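Local coordinates for glycosylation Associate Protein 2 (Streptococcus agalactiae serotype V, PDB 6OYC) that probably takes part, as a partner in the Gap123 complex, in the glycosylation and accessory-Sec export of a surface glycoprotein, at residues 64-69 / 108-113; 328-333 / 420-425; 334-339 / 393-398. One frame throughout, in Å; residues are numbered along the deposited sequence.

In the fold
Interaction 1 belongs to the parallel five-stranded sheet near the N-terminus, about 41 and 42 Å (centre to centre) from interactions 2 and 3, which lie across the chain's centre in the alpha/beta-hydrolase-like part. Interactions 2 and 3 are neighbours, about 10 Å apart between centres: both use the loop between strand 323-327 and helix 341-358, which faces helix 416-424 in one and the segment leading into helix 398-403 in the other. All three contacts are largely buried. Interaction 1 adds a weak tyrosine-carbonyl bond to a small apolar touch beside exposed residues; interaction 2 sets leucine against an ion-paired arginine; interaction 3 is purely apolar across its segments.

Interaction 1: 64-69 / 108-113; sequences LLTEQT and QRYDSS
Y110 and L64 meet at the C-terminal ends of two strands of a parallel sheet whose 2-1-3-4-5 order is that of flavodoxin-like folds. Strands 62-65 and 108-110 are not neighbours there, since strand 86-89 runs between them, so the tyrosine ring has to bridge the gap. Its CG lies between the backbone N and the carbonyl carbon (chi1 67°), a setting that sends the ring across toward 64-69.

The close part is small. L64 CD1 comes obliquely to the ring, 3.6 Å from Y110 CE1, and the two side chains cross at about a right angle. L118 of helix 115-125 packs against both, while W16 touches L64 and T66. At the end of the ring, Y110 OH donates a weak hydrogen bond of 3.5 Å to L65 O, which lies at the ring edge near its plane. The T66 CG2 methyl comes to 3.8 Å from Y110 OH, a van der Waals contact with the hydroxyl oxygen. A bound glycerol, probably from the crystallisation liquor, lies near the Y110 side chain.

The loose side is that of R109, D111 and S113, which are exposed and do not touch 64-69. Past the strand the chain folds on itself in an Asx turn: S113 N donates to D111 OD1 at 2.8 Å, from above the carboxylate plane and 55° out of it.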
loop_
_atom_site.group_PDB
_atom_site.type_symbol
_atom_site.label_atom_id
_atom_site.label_comp_id
_atom_site.label_asym_id
_atom_site.label_seq_id
_atom_site.Cartn_x
_atom_site.Cartn_y
_atom_site.Cartn_z
ATOM N N LEU B 64 8.505 22.751 6.069
ATOM C CA LEU B 64 8.004 23.475 4.909
ATOM C C LEU B 64 9.079 24.445 4.446
ATOM O O LEU B 64 9.420 25.396 5.156
ATOM C CB LEU B 64 6.699 24.204 5.220
ATOM C CG LEU B 64 6.239 25.072 4.044
ATOM C CD1 LEU B 64 6.071 24.239 2.769
ATOM C CD2 LEU B 64 4.967 25.822 4.392
ATOM N N LEU B 65 9.589 24.220 3.249
ATOM C CA LEU B 65 10.666 25.031 2.693
ATOM C C LEU B 65 10.062 25.929 1.619
ATOM O O LEU B 65 9.591 25.443 0.587
ATOM C CB LEU B 65 11.777 24.137 2.134
ATOM C CG LEU B 65 12.459 23.218 3.159
ATOM C CD1 LEU B 65 13.529 22.316 2.508
ATOM C CD2 LEU B 65 13.064 24.035 4.300
ATOM N N THR B 66 10.053 27.233 1.861
ATOM C CA THR B 66 9.376 28.130 0.934
ATOM C C THR B 66 10.316 28.886 0.002
ATOM O O THR B 66 9.822 29.629 -0.847
ATOM C CB THR B 66 8.499 29.134 1.693
ATOM O OG1 THR B 66 9.305 29.884 2.612
ATOM C CG2 THR B 66 7.363 28.413 2.456
ATOM N N GLU B 67 11.638 28.717 0.117
ATOM C CA GLU B 67 12.592 29.434 -0.727
ATOM C C GLU B 67 13.236 28.500 -1.746
ATOM O O GLU B 67 13.262 27.275 -1.583
ATOM C CB GLU B 67 13.700 30.096 0.105
ATOM C CG GLU B 67 13.210 30.849 1.313
ATOM C CD GLU B 67 12.203 31.920 0.939
ATOM O OE1 GLU B 67 12.492 32.713 0.013
ATOM O OE2 GLU B 67 11.119 31.961 1.567
ATOM N N GLN B 68 13.778 29.094 -2.812
ATOM C CA GLN B 68 14.400 28.267 -3.838
ATOM C C GLN B 68 15.705 27.654 -3.348
ATOM O O GLN B 68 15.969 26.464 -3.574
ATOM C CB GLN B 68 14.648 29.073 -5.103
ATOM C CG GLN B 68 15.517 28.299 -6.062
ATOM C CD GLN B 68 15.289 28.679 -7.498
ATOM O OE1 GLN B 68 14.937 27.836 -8.321
ATOM N NE2 GLN B 68 15.496 29.951 -7.813
ATOM N N THR B 69 16.528 28.446 -2.669
ATOM C CA THR B 69 17.878 28.044 -2.314
ATOM C C THR B 69 18.158 28.373 -0.856
ATOM O O THR B 69 17.818 29.461 -0.382
ATOM C CB THR B 69 18.894 28.761 -3.226
ATOM O OG1 THR B 69 18.554 28.511 -4.602
ATOM C CG2 THR B 69 20.324 28.287 -2.926
ATOM N N GLN B 108 8.435 16.240 -0.914
ATOM C CA GLN B 108 7.216 16.361 -1.701
ATOM C C GLN B 108 7.116 17.765 -2.277
ATOM O O GLN B 108 7.463 18.754 -1.623
ATOM C CB GLN B 108 5.975 16.054 -0.844
ATOM C CG GLN B 108 6.038 14.721 -0.078
ATOM C CD GLN B 108 4.657 14.136 0.202
ATOM O OE1 GLN B 108 3.783 14.175 -0.659
ATOM N NE2 GLN B 108 4.457 13.590 1.411
ATOM N N ARG B 109 6.646 17.852 -3.509
ATOM C CA ARG B 109 6.521 19.126 -4.192
ATOM C C ARG B 109 5.072 19.584 -4.108
ATOM O O ARG B 109 4.157 18.803 -4.376
ATOM C CB ARG B 109 6.975 19.002 -5.646
ATOM C CG ARG B 109 8.415 18.532 -5.785
ATOM C CD ARG B 109 9.389 19.610 -5.328
ATOM N NE ARG B 109 10.745 19.371 -5.828
ATOM C CZ ARG B 109 11.361 20.130 -6.736
ATOM N NH1 ARG B 109 10.760 21.194 -7.253
ATOM N NH2 ARG B 109 12.598 19.831 -7.115
ATOM N N TYR B 110 4.868 20.837 -3.713
ATOM C CA TYR B 110 3.536 21.390 -3.529
ATOM C C TYR B 110 3.359 22.571 -4.466
ATOM O O TYR B 110 4.334 23.134 -4.980
ATOM C CB TYR B 110 3.305 21.835 -2.080
ATOM C CG TYR B 110 4.167 23.016 -1.686
ATOM C CD1 TYR B 110 5.454 22.841 -1.169
ATOM C CD2 TYR B 110 3.698 24.308 -1.841
ATOM C CE1 TYR B 110 6.233 23.945 -0.799
ATOM C CE2 TYR B 110 4.463 25.396 -1.497
ATOM C CZ TYR B 110 5.733 25.213 -0.975
ATOM O OH TYR B 110 6.457 26.340 -0.643
ATOM N N ASP B 111 2.097 22.955 -4.656
ATOM C CA ASP B 111 1.722 24.032 -5.569
ATOM C C ASP B 111 1.784 25.351 -4.814
ATOM O O ASP B 111 0.887 25.679 -4.030
ATOM C CB ASP B 111 0.336 23.788 -6.150
ATOM C CG ASP B 111 -0.142 24.938 -7.015
ATOM O OD1 ASP B 111 0.656 25.873 -7.278
ATOM O OD2 ASP B 111 -1.323 24.900 -7.431
ATOM N N SER B 112 2.826 26.139 -5.081
ATOM C CA SER B 112 2.979 27.388 -4.352
ATOM C C SER B 112 1.892 28.388 -4.698
ATOM O O SER B 112 1.820 29.448 -4.076
ATOM C CB SER B 112 4.357 27.998 -4.612
ATOM O OG SER B 112 4.465 28.416 -5.954
ATOM N N SER B 113 1.056 28.089 -5.683
ATOM C CA SER B 113 -0.077 28.956 -5.945
ATOM C C SER B 113 -1.201 28.756 -4.931
ATOM O O SER B 113 -2.017 29.664 -4.740
ATOM C CB SER B 113 -0.572 28.719 -7.373
ATOM O OG SER B 113 -1.874 29.232 -7.551
#

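Interaction 2: 328-333 / 420-425; sequences DPRLQG and QLLNQG
L422, in the last turn of helix 416-424, inserts its CD1 between two residues of the loop that follows strand 323-327, R330 and L331. The apolar share is a meeting of methyls: L422 CD1 lies 3.9 Å from L331 CD1 and 4.1 Å from L331 CG, the two leucines crossing at a slant. L331 also rests on D418 and I419 of the same helix, so its side chain follows the helix surface beyond this one touch.

A second contact, methyl on guanidinium, involves a charged group. L422 CD1 stands over one face of the R330 guanidinium, 4.1 Å from R330 NH1, with the side chains at about a right angle. R330 also makes a cation-pi contact with Y343.

The ionic bonds lie at the edge of that guanidinium. R330 bends at chi3 (-60°) and grips D328 side-on: NE gives to D328 OD1 and NH2 to D328 OD2, each at 2.8 Å and nearly straight, both acceptors within the guanidinium plane. D328 OD1 takes a further bond of 3.1 Å from R330 N, which closes an Asx turn and arrives from the opposite face of the carboxylate to NE. R330 NH1 reaches I338 O.

The K134 side chain bonds the backbone carbonyls P329 O and L331 O through NZ, tying the loop to strand 132-135.

With NE and NH2 bonded in its plane to D328, and NH1 bonded to I338 O, the buried guanidinium has its polar edge engaged, and its flat, less polar face can pack against the L422 methyl; its charge is probably largely offset by D328.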
loop_
_atom_site.group_PDB
_atom_site.type_symbol
_atom_site.label_atom_id
_atom_site.label_comp_id
_atom_site.label_asym_id
_atom_site.label_seq_id
_atom_site.Cartn_x
_atom_site.Cartn_y
_atom_site.Cartn_z
ATOM N N ASP B 328 -1.094 -5.827 -1.588
ATOM C CA ASP B 328 -2.119 -6.147 -2.585
ATOM C C ASP B 328 -3.468 -6.132 -1.880
ATOM O O ASP B 328 -3.774 -7.063 -1.107
ATOM C CB ASP B 328 -1.827 -7.501 -3.228
ATOM C CG ASP B 328 -2.920 -7.968 -4.156
ATOM O OD1 ASP B 328 -3.892 -7.213 -4.379
ATOM O OD2 ASP B 328 -2.802 -9.108 -4.676
ATOM N N PRO B 329 -4.285 -5.103 -2.080
ATOM C CA PRO B 329 -5.529 -4.971 -1.306
ATOM C C PRO B 329 -6.748 -5.645 -1.919
ATOM O O PRO B 329 -7.853 -5.396 -1.438
ATOM C CB PRO B 329 -5.728 -3.448 -1.287
ATOM C CG PRO B 329 -5.258 -3.030 -2.676
ATOM C CD PRO B 329 -4.050 -3.936 -2.956
ATOM N N ARG B 330 -6.597 -6.458 -2.958
ATOM C CA ARG B 330 -7.749 -6.993 -3.674
ATOM C C ARG B 330 -8.399 -8.145 -2.907
ATOM O O ARG B 330 -7.813 -8.728 -1.988
ATOM C CB ARG B 330 -7.334 -7.453 -5.076
ATOM C CG ARG B 330 -6.795 -6.313 -5.956
ATOM C CD ARG B 330 -6.123 -6.832 -7.226
ATOM N NE ARG B 330 -4.986 -7.700 -6.912
ATOM C CZ ARG B 330 -4.437 -8.566 -7.761
ATOM N NH1 ARG B 330 -4.905 -8.685 -8.997
ATOM N NH2 ARG B 330 -3.413 -9.315 -7.375
ATOM N N LEU B 331 -9.638 -8.449 -3.288
ATOM C CA LEU B 331 -10.387 -9.629 -2.821
ATOM C C LEU B 331 -10.566 -9.538 -1.302
ATOM O O LEU B 331 -10.894 -8.459 -0.787
ATOM C CB LEU B 331 -9.701 -10.875 -3.291
ATOM C CG LEU B 331 -9.710 -11.131 -4.790
ATOM C CD1 LEU B 331 -9.383 -12.596 -5.071
ATOM C CD2 LEU B 331 -11.048 -10.738 -5.406
ATOM N N GLN B 332 -10.365 -10.640 -0.564
ATOM C CA GLN B 332 -10.463 -10.592 0.893
ATOM C C GLN B 332 -9.221 -9.960 1.527
ATOM O O GLN B 332 -9.324 -8.986 2.279
ATOM C CB GLN B 332 -10.690 -11.995 1.476
ATOM C CG GLN B 332 -11.075 -11.934 2.967
ATOM C CD GLN B 332 -11.021 -13.288 3.683
ATOM O OE1 GLN B 332 -10.783 -14.330 3.072
ATOM N NE2 GLN B 332 -11.255 -13.269 4.990
ATOM N N GLY B 333 -8.044 -10.524 1.266
ATOM C CA GLY B 333 -6.843 -10.028 1.911
ATOM C C GLY B 333 -5.622 -10.044 1.009
ATOM O O GLY B 333 -4.487 -10.113 1.490
ATOM N N GLN B 420 -8.436 -18.204 -7.801
ATOM C CA GLN B 420 -8.471 -18.957 -9.054
ATOM C C GLN B 420 -9.508 -18.386 -10.011
ATOM O O GLN B 420 -9.266 -18.313 -11.227
ATOM C CB GLN B 420 -8.757 -20.443 -8.813
ATOM C CG GLN B 420 -8.732 -21.237 -10.134
ATOM C CD GLN B 420 -8.639 -22.742 -9.953
ATOM O OE1 GLN B 420 -7.905 -23.241 -9.092
ATOM N NE2 GLN B 420 -9.395 -23.478 -10.769
ATOM N N LEU B 421 -10.679 -18.004 -9.491
ATOM C CA LEU B 421 -11.651 -17.302 -10.322
ATOM C C LEU B 421 -11.042 -16.057 -10.943
ATOM O O LEU B 421 -11.161 -15.831 -12.154
ATOM C CB LEU B 421 -12.882 -16.925 -9.507
ATOM C CG LEU B 421 -13.957 -18.001 -9.440
ATOM C CD1 LEU B 421 -15.150 -17.485 -8.645
ATOM C CD2 LEU B 421 -14.352 -18.446 -10.851
ATOM N N LEU B 422 -10.384 -15.231 -10.129
ATOM C CA LEU B 422 -9.774 -14.028 -10.676
ATOM C C LEU B 422 -8.906 -14.364 -11.884
ATOM O O LEU B 422 -8.951 -13.660 -12.899
ATOM C CB LEU B 422 -8.963 -13.305 -9.594
ATOM C CG LEU B 422 -8.430 -11.884 -9.836
ATOM C CD1 LEU B 422 -8.104 -11.172 -8.514
ATOM C CD2 LEU B 422 -7.197 -11.877 -10.717
ATOM N N ASN B 423 -8.137 -15.453 -11.812
ATOM C CA ASN B 423 -7.100 -15.714 -12.807
ATOM C C ASN B 423 -7.511 -16.704 -13.883
ATOM O O ASN B 423 -7.026 -16.599 -15.016
ATOM C CB ASN B 423 -5.824 -16.223 -12.133
ATOM C CG ASN B 423 -5.006 -15.097 -11.506
ATOM O OD1 ASN B 423 -5.087 -14.867 -10.292
ATOM N ND2 ASN B 423 -4.210 -14.386 -12.330
ATOM N N GLN B 424 -8.383 -17.659 -13.561
ATOM C CA GLN B 424 -8.824 -18.663 -14.517
ATOM C C GLN B 424 -10.270 -18.504 -14.951
ATOM O O GLN B 424 -10.615 -18.916 -16.057
ATOM C CB GLN B 424 -8.643 -20.071 -13.935
ATOM C CG GLN B 424 -7.201 -20.424 -13.630
ATOM C CD GLN B 424 -6.301 -20.229 -14.830
ATOM O OE1 GLN B 424 -6.674 -20.551 -15.969
ATOM N NE2 GLN B 424 -5.101 -19.696 -14.586
ATOM N N GLY B 425 -11.127 -17.932 -14.106
ATOM C CA GLY B 425 -12.521 -17.775 -14.449
ATOM C C GLY B 425 -13.404 -18.959 -14.130
ATOM O O GLY B 425 -14.619 -18.873 -14.349
#

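Interaction 3: 334-339 / 393-398; sequences GAFYIG and KPIFNL
D328 OD2 accepts from two backbone amides of 334-339, those of A335 and Y337, as well as from R330 NH2, which would help hold the turn that presents F336 and I338 to L398. The bond from A335 N to D328 OD2 is 2.8 Å long. The turn, A335 to I338, is of type I', with positive phi at both of its central residues, F336 and Y337.

F336 and L398 carry the larger part of the contact. The phenylalanine CG lies anti to the carbonyl carbon (chi1 -74°), which swings the ring toward 393-398. L398 then spreads both methyls along it. CD2 sits over one face in a CH-pi contact, 3.9 Å from the ring centroid and 14° off the normal, while L398 CD1 lies nearer the root of the side chain, 3.8 Å from F336 CG. The I395 side chain crosses F336 at about a right angle, its CG2 lying oblique to the ring, 4.0 Å from F336 CE2. The same L398 CD1 also meets I338 CD1 tip to tip at 4.1 Å.

I419 packs on both F336 and L398, and Y375 on both I338 and L398, extending the cluster to helices 416-424 and 372-381. On the other segment, D464 OD2 binds the amides of F396 and N397 just ahead of helix 398-403.

The cluster thus joins two loops that follow strands of the mixed central sheet, an arrangement consistent with an alpha/beta-hydrolase fold; I395 borders a possible Ser-His-Asp site that would include S371, on a nucleophile elbow, and H491.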
loop_
_atom_site.group_PDB
_atom_site.type_symbol
_atom_site.label_atom_id
_atom_site.label_comp_id
_atom_site.label_asym_id
_atom_site.label_seq_id
_atom_site.Cartn_x
_atom_site.Cartn_y
_atom_site.Cartn_z
ATOM N N GLY B 334 -5.850 -9.986 -0.296
ATOM C CA GLY B 334 -4.773 -10.014 -1.269
ATOM C C GLY B 334 -5.033 -11.113 -2.278
ATOM O O GLY B 334 -5.753 -12.078 -2.011
ATOM N N ALA B 335 -4.450 -10.958 -3.472
ATOM C CA ALA B 335 -4.591 -11.947 -4.529
ATOM C C ALA B 335 -3.228 -12.303 -5.126
ATOM O O ALA B 335 -3.103 -12.550 -6.335
ATOM C CB ALA B 335 -5.563 -11.461 -5.608
ATOM N N PHE B 336 -2.187 -12.312 -4.289
ATOM C CA PHE B 336 -0.905 -12.919 -4.641
ATOM C C PHE B 336 -0.208 -12.191 -5.798
ATOM O O PHE B 336 0.526 -12.803 -6.576
ATOM C CB PHE B 336 -1.097 -14.410 -4.963
ATOM C CG PHE B 336 -1.329 -15.260 -3.738
ATOM C CD1 PHE B 336 -2.499 -15.157 -3.021
ATOM C CD2 PHE B 336 -0.350 -16.129 -3.281
ATOM C CE1 PHE B 336 -2.696 -15.912 -1.871
ATOM C CE2 PHE B 336 -0.542 -16.890 -2.147
ATOM C CZ PHE B 336 -1.721 -16.782 -1.440
ATOM N N TYR B 337 -0.430 -10.882 -5.923
ATOM C CA TYR B 337 0.308 -10.000 -6.836
ATOM C C TYR B 337 0.218 -10.431 -8.292
ATOM O O TYR B 337 1.037 -10.010 -9.113
ATOM C CB TYR B 337 1.775 -9.863 -6.398
ATOM C CG TYR B 337 1.853 -9.410 -4.967
ATOM C CD1 TYR B 337 1.796 -8.063 -4.641
ATOM C CD2 TYR B 337 1.895 -10.334 -3.921
ATOM C CE1 TYR B 337 1.829 -7.639 -3.306
ATOM C CE2 TYR B 337 1.945 -9.914 -2.594
ATOM C CZ TYR B 337 1.903 -8.573 -2.293
ATOM O OH TYR B 337 1.932 -8.159 -0.971
ATOM N N ILE B 338 -0.778 -11.231 -8.654
ATOM C CA ILE B 338 -0.958 -11.608 -10.048
ATOM C C ILE B 338 -2.285 -11.067 -10.551
ATOM O O ILE B 338 -3.183 -10.718 -9.781
ATOM C CB ILE B 338 -0.863 -13.131 -10.263
ATOM C CG1 ILE B 338 -1.820 -13.869 -9.341
ATOM C CG2 ILE B 338 0.574 -13.608 -10.013
ATOM C CD1 ILE B 338 -1.982 -15.321 -9.706
ATOM N N GLY B 339 -2.390 -10.981 -11.867
ATOM C CA GLY B 339 -3.565 -10.426 -12.501
ATOM C C GLY B 339 -3.270 -10.128 -13.952
ATOM O O GLY B 339 -2.588 -10.914 -14.609
ATOM N N LYS B 393 7.923 -20.095 4.158
ATOM C CA LYS B 393 6.648 -20.780 3.989
ATOM C C LYS B 393 6.119 -20.520 2.584
ATOM O O LYS B 393 5.046 -19.925 2.419
ATOM C CB LYS B 393 5.652 -20.344 5.064
ATOM C CG LYS B 393 6.242 -20.396 6.470
ATOM C CD LYS B 393 5.213 -20.093 7.545
ATOM C CE LYS B 393 5.682 -20.562 8.912
ATOM N NZ LYS B 393 4.728 -20.205 10.002
ATOM N N PRO B 394 6.833 -20.979 1.555
ATOM C CA PRO B 394 6.494 -20.580 0.186
ATOM C C PRO B 394 5.159 -21.146 -0.259
ATOM O O PRO B 394 4.768 -22.251 0.121
ATOM C CB PRO B 394 7.643 -21.165 -0.647
ATOM C CG PRO B 394 8.097 -22.365 0.148
ATOM C CD PRO B 394 7.935 -21.964 1.591
ATOM N N ILE B 395 4.451 -20.359 -1.065
ATOM C CA ILE B 395 3.249 -20.796 -1.756
ATOM C C ILE B 395 3.451 -20.497 -3.233
ATOM O O ILE B 395 3.543 -19.324 -3.620
ATOM C CB ILE B 395 1.984 -20.106 -1.231
ATOM C CG1 ILE B 395 1.897 -20.232 0.288
ATOM C CG2 ILE B 395 0.754 -20.716 -1.891
ATOM C CD1 ILE B 395 0.786 -19.430 0.902
ATOM N N PHE B 396 3.546 -21.545 -4.055
ATOM C CA PHE B 396 3.740 -21.393 -5.493
ATOM C C PHE B 396 2.653 -22.047 -6.322
ATOM O O PHE B 396 2.477 -21.671 -7.487
ATOM C CB PHE B 396 5.082 -21.996 -5.962
ATOM C CG PHE B 396 6.309 -21.476 -5.243
ATOM C CD1 PHE B 396 6.373 -20.176 -4.768
ATOM C CD2 PHE B 396 7.419 -22.304 -5.075
ATOM C CE1 PHE B 396 7.523 -19.711 -4.113
ATOM C CE2 PHE B 396 8.565 -21.851 -4.429
ATOM C CZ PHE B 396 8.616 -20.552 -3.945
ATOM N N ASN B 397 1.942 -23.021 -5.774
ATOM C CA ASN B 397 0.972 -23.801 -6.529
ATOM C C ASN B 397 -0.416 -23.387 -6.050
ATOM O O ASN B 397 -1.012 -24.027 -5.179
ATOM C CB ASN B 397 1.244 -25.294 -6.360
ATOM C CG ASN B 397 2.670 -25.672 -6.755
ATOM O OD1 ASN B 397 3.028 -25.656 -7.938
ATOM N ND2 ASN B 397 3.492 -25.994 -5.764
ATOM N N LEU B 398 -0.924 -22.294 -6.627
ATOM C CA LEU B 398 -2.190 -21.741 -6.152
ATOM C C LEU B 398 -3.358 -22.653 -6.509
ATOM O O LEU B 398 -4.238 -22.896 -5.672
ATOM C CB LEU B 398 -2.391 -20.338 -6.722
ATOM C CG LEU B 398 -1.805 -19.238 -5.844
ATOM C CD1 LEU B 398 -2.075 -17.862 -6.438
ATOM C CD2 LEU B 398 -2.350 -19.352 -4.431
#